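Local coordinates for uncharacterized protein (Exiguobacterium sibiricum, PDB 3B77), which is of unknown function but contains a bacterial pleckstrin-homology domain followed by a region probably used for oligomerisation, at residues D3-F13 against I30-T38. Residues are numbered along the deposited sequence; the frame is centred on the assembly and turned at random.
Sequences DIGQVIHPDDF and IYFLIKSKT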
# COMPACT_ATOMS: atom_id res chain seq x y z
N ASP A 3 54.59 21.89 -29.73
CA ASP A 3 55.60 21.98 -30.86
C ASP A 3 54.87 22.12 -32.23
O ASP A 3 53.81 21.53 -32.44
CB ASP A 3 56.53 20.77 -30.81
CG ASP A 3 57.85 20.99 -31.54
OD1 ASP A 3 57.82 21.18 -32.78
OD2 ASP A 3 58.92 20.93 -30.88
N ILE A 4 55.46 22.88 -33.16
CA ILE A 4 54.76 23.27 -34.41
C ILE A 4 54.76 22.18 -35.50
O ILE A 4 55.80 21.62 -35.84
CB ILE A 4 55.29 24.63 -34.96
CG1 ILE A 4 54.84 25.80 -34.03
CG2 ILE A 4 54.75 24.89 -36.38
CD1 ILE A 4 55.07 25.61 -32.46
N GLY A 5 53.58 21.91 -36.07
CA GLY A 5 53.40 20.78 -36.97
C GLY A 5 53.13 21.07 -38.42
O GLY A 5 52.74 22.17 -38.77
N GLN A 6 53.33 20.05 -39.25
CA GLN A 6 53.16 20.14 -40.69
C GLN A 6 52.08 19.19 -41.18
O GLN A 6 52.10 18.00 -40.86
CB GLN A 6 54.47 19.78 -41.43
CG GLN A 6 55.72 20.60 -41.04
CD GLN A 6 55.67 22.04 -41.47
OE1 GLN A 6 55.27 22.36 -42.59
NE2 GLN A 6 56.08 22.93 -40.59
N VAL A 7 51.15 19.70 -41.97
CA VAL A 7 50.17 18.87 -42.63
C VAL A 7 50.90 18.09 -43.71
O VAL A 7 51.55 18.68 -44.58
CB VAL A 7 49.05 19.70 -43.25
CG1 VAL A 7 48.07 18.80 -44.01
CG2 VAL A 7 48.33 20.52 -42.18
N ILE A 8 50.82 16.76 -43.64
CA ILE A 8 51.49 15.90 -44.60
C ILE A 8 50.58 15.67 -45.80
O ILE A 8 49.37 15.55 -45.65
CB ILE A 8 51.86 14.55 -43.95
CG1 ILE A 8 52.67 14.74 -42.66
CG2 ILE A 8 52.56 13.66 -44.94
CD1 ILE A 8 53.90 15.61 -42.76
N HIS A 9 51.16 15.60 -46.98
CA HIS A 9 50.43 15.33 -48.21
C HIS A 9 50.14 13.82 -48.28
O HIS A 9 50.96 13.03 -47.86
CB HIS A 9 51.29 15.76 -49.40
CG HIS A 9 50.56 15.76 -50.71
ND1 HIS A 9 50.44 14.63 -51.49
CD2 HIS A 9 49.93 16.75 -51.38
CE1 HIS A 9 49.75 14.92 -52.58
NE2 HIS A 9 49.43 16.20 -52.54
N PRO A 10 48.96 13.43 -48.77
CA PRO A 10 48.56 12.04 -48.98
C PRO A 10 49.59 11.09 -49.60
O PRO A 10 49.59 9.90 -49.29
CB PRO A 10 47.36 12.16 -49.92
CG PRO A 10 46.76 13.46 -49.59
CD PRO A 10 47.86 14.36 -49.10
N ASP A 11 50.42 11.61 -50.50
CA ASP A 11 51.46 10.81 -51.14
C ASP A 11 52.50 10.30 -50.15
O ASP A 11 53.13 9.26 -50.40
CB ASP A 11 52.21 11.61 -52.20
CG ASP A 11 51.32 12.07 -53.32
OD1 ASP A 11 50.14 11.65 -53.36
OD2 ASP A 11 51.80 12.86 -54.15
N ASP A 12 52.67 11.03 -49.05
CA ASP A 12 53.64 10.68 -48.02
C ASP A 12 53.03 10.05 -46.77
O ASP A 12 53.67 10.01 -45.73
CB ASP A 12 54.42 11.93 -47.61
CG ASP A 12 55.18 12.56 -48.75
OD1 ASP A 12 55.60 11.83 -49.67
OD2 ASP A 12 55.36 13.79 -48.73
N PHE A 13 51.80 9.55 -46.88
CA PHE A 13 51.16 8.91 -45.73
C PHE A 13 51.85 7.61 -45.41
O PHE A 13 52.15 7.36 -44.25
CB PHE A 13 49.66 8.65 -45.93
CG PHE A 13 48.79 9.87 -45.83
CD1 PHE A 13 49.21 11.03 -45.17
CD2 PHE A 13 47.49 9.84 -46.32
CE1 PHE A 13 48.38 12.13 -45.08
CE2 PHE A 13 46.65 10.94 -46.21
CZ PHE A 13 47.10 12.09 -45.61
N ILE A 30 43.84 6.70 -43.79
CA ILE A 30 44.28 7.99 -43.22
C ILE A 30 43.74 9.13 -44.05
O ILE A 30 43.91 9.14 -45.25
CB ILE A 30 45.80 8.16 -43.20
CG1 ILE A 30 46.49 7.00 -42.47
CG2 ILE A 30 46.17 9.45 -42.53
CD1 ILE A 30 48.02 7.03 -42.53
N TYR A 31 43.06 10.08 -43.40
CA TYR A 31 42.49 11.24 -44.08
C TYR A 31 43.20 12.54 -43.75
O TYR A 31 43.04 13.52 -44.46
CB TYR A 31 41.01 11.38 -43.73
CG TYR A 31 40.13 10.41 -44.48
CD1 TYR A 31 39.87 9.16 -43.96
CD2 TYR A 31 39.55 10.76 -45.70
CE1 TYR A 31 39.07 8.26 -44.62
CE2 TYR A 31 38.75 9.85 -46.38
CZ TYR A 31 38.52 8.61 -45.82
OH TYR A 31 37.73 7.68 -46.44
N PHE A 32 44.00 12.57 -42.69
CA PHE A 32 44.68 13.80 -42.33
C PHE A 32 45.79 13.47 -41.37
O PHE A 32 45.58 12.77 -40.39
CB PHE A 32 43.69 14.75 -41.67
CG PHE A 32 44.02 16.20 -41.90
CD1 PHE A 32 44.87 16.90 -41.04
CD2 PHE A 32 43.48 16.88 -42.99
CE1 PHE A 32 45.17 18.24 -41.27
CE2 PHE A 32 43.76 18.19 -43.20
CZ PHE A 32 44.61 18.87 -42.34
N LEU A 33 46.99 13.95 -41.66
CA LEU A 33 48.15 13.68 -40.82
C LEU A 33 48.88 14.99 -40.59
O LEU A 33 49.05 15.80 -41.51
CB LEU A 33 49.04 12.62 -41.46
CG LEU A 33 50.30 12.11 -40.75
CD1 LEU A 33 50.07 11.55 -39.38
CD2 LEU A 33 50.90 11.05 -41.61
N ILE A 34 49.24 15.21 -39.33
CA ILE A 34 50.00 16.36 -38.90
C ILE A 34 51.20 15.78 -38.19
O ILE A 34 51.06 14.98 -37.25
CB ILE A 34 49.22 17.23 -37.91
CG1 ILE A 34 48.00 17.87 -38.59
CG2 ILE A 34 50.15 18.30 -37.31
CD1 ILE A 34 47.04 18.55 -37.65
N LYS A 35 52.38 16.14 -38.68
CA LYS A 35 53.61 15.65 -38.10
C LYS A 35 54.39 16.83 -37.54
O LYS A 35 54.58 17.84 -38.20
CB LYS A 35 54.43 14.88 -39.14
CG LYS A 35 55.53 13.97 -38.52
CD LYS A 35 56.48 13.37 -39.57
CE LYS A 35 55.80 12.37 -40.51
NZ LYS A 35 56.72 11.90 -41.62
N SER A 36 54.78 16.70 -36.29
CA SER A 36 55.67 17.61 -35.62
C SER A 36 56.96 16.85 -35.25
O SER A 36 57.11 15.64 -35.48
CB SER A 36 54.97 18.18 -34.38
OG SER A 36 55.74 18.04 -33.19
N LYS A 37 57.90 17.60 -34.70
CA LYS A 37 59.18 17.06 -34.26
C LYS A 37 58.97 16.02 -33.17
O LYS A 37 59.72 15.05 -33.09
CB LYS A 37 60.04 18.22 -33.73
CG LYS A 37 61.38 17.86 -33.09
CD LYS A 37 62.14 19.12 -32.66
CE LYS A 37 62.56 20.01 -33.86
NZ LYS A 37 63.51 21.12 -33.51
N THR A 38 57.96 16.23 -32.33
CA THR A 38 57.70 15.39 -31.16
C THR A 38 56.45 14.51 -31.26
O THR A 38 56.35 13.49 -30.59
CB THR A 38 57.61 16.28 -29.88
OG1 THR A 38 56.79 17.43 -30.12
CG2 THR A 38 58.98 16.75 -29.45
O HOH W 1 46.74 15.50 -44.58
O HOH W 2 55.49 11.30 -43.93
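The ring of Phe-13 is sandwiched between two aliphatic groups. The methyl Ile-30 CG2, set over the centre of one face 4.0 Å from the ring centroid and only 8° off its normal, makes a CH-pi contact with it, while Pro-10 CA lies over the opposite face. A water lies at the ring's edge, in plane, and Leu-33 CB approaches Phe-13 CE1 obliquely at 3.7 Å. With CG anti to the carbonyl carbon (chi1 -75°), Phe-13 lays its ring across the start of strand 30-35. With an alanine in place of Phe-13, Ile-30 CG2 would probably lose the ring it packs on and a gap would open between it and Pro-10.

The same water also sits 3.8 Å above the plane of the Phe-32 ring, toward its rim. Obliquely to that ring, Val-7 CG1 comes within 3.8 Å of Phe-32 CZ. Val-7 and Ile-34 form a non-hydrogen-bonded antiparallel pair; their branched side chains lie on the same face and touch strand 97-104, Ile-34 buried there and Val-7 partly so. Beyond, Ile-8 CD1 rests 3.7 Å from Lys-35 CB, so the lysine offers its aliphatic base to the isoleucine while a second water links its NZ to Asp-12 O.

Gln-6 and Lys-35 make the hydrogen-bonded pair: Gln-6 N reaches Lys-35 O at 2.7 Å, and Lys-35 N returns to Gln-6 O at 2.9 Å. Backbone bonding thus fixes the short strand 6-7 in register, and Gly-5 beside it bonds to strand 97-104. At Ile-8 one direct bond remains, nearly straight (171°), from its N to Leu-33 O; its carbonyl reaches Leu-33 N only through the first water, weakly at that end. Farther on, polar pairing yields to apolar contact with the phenylalanine ring.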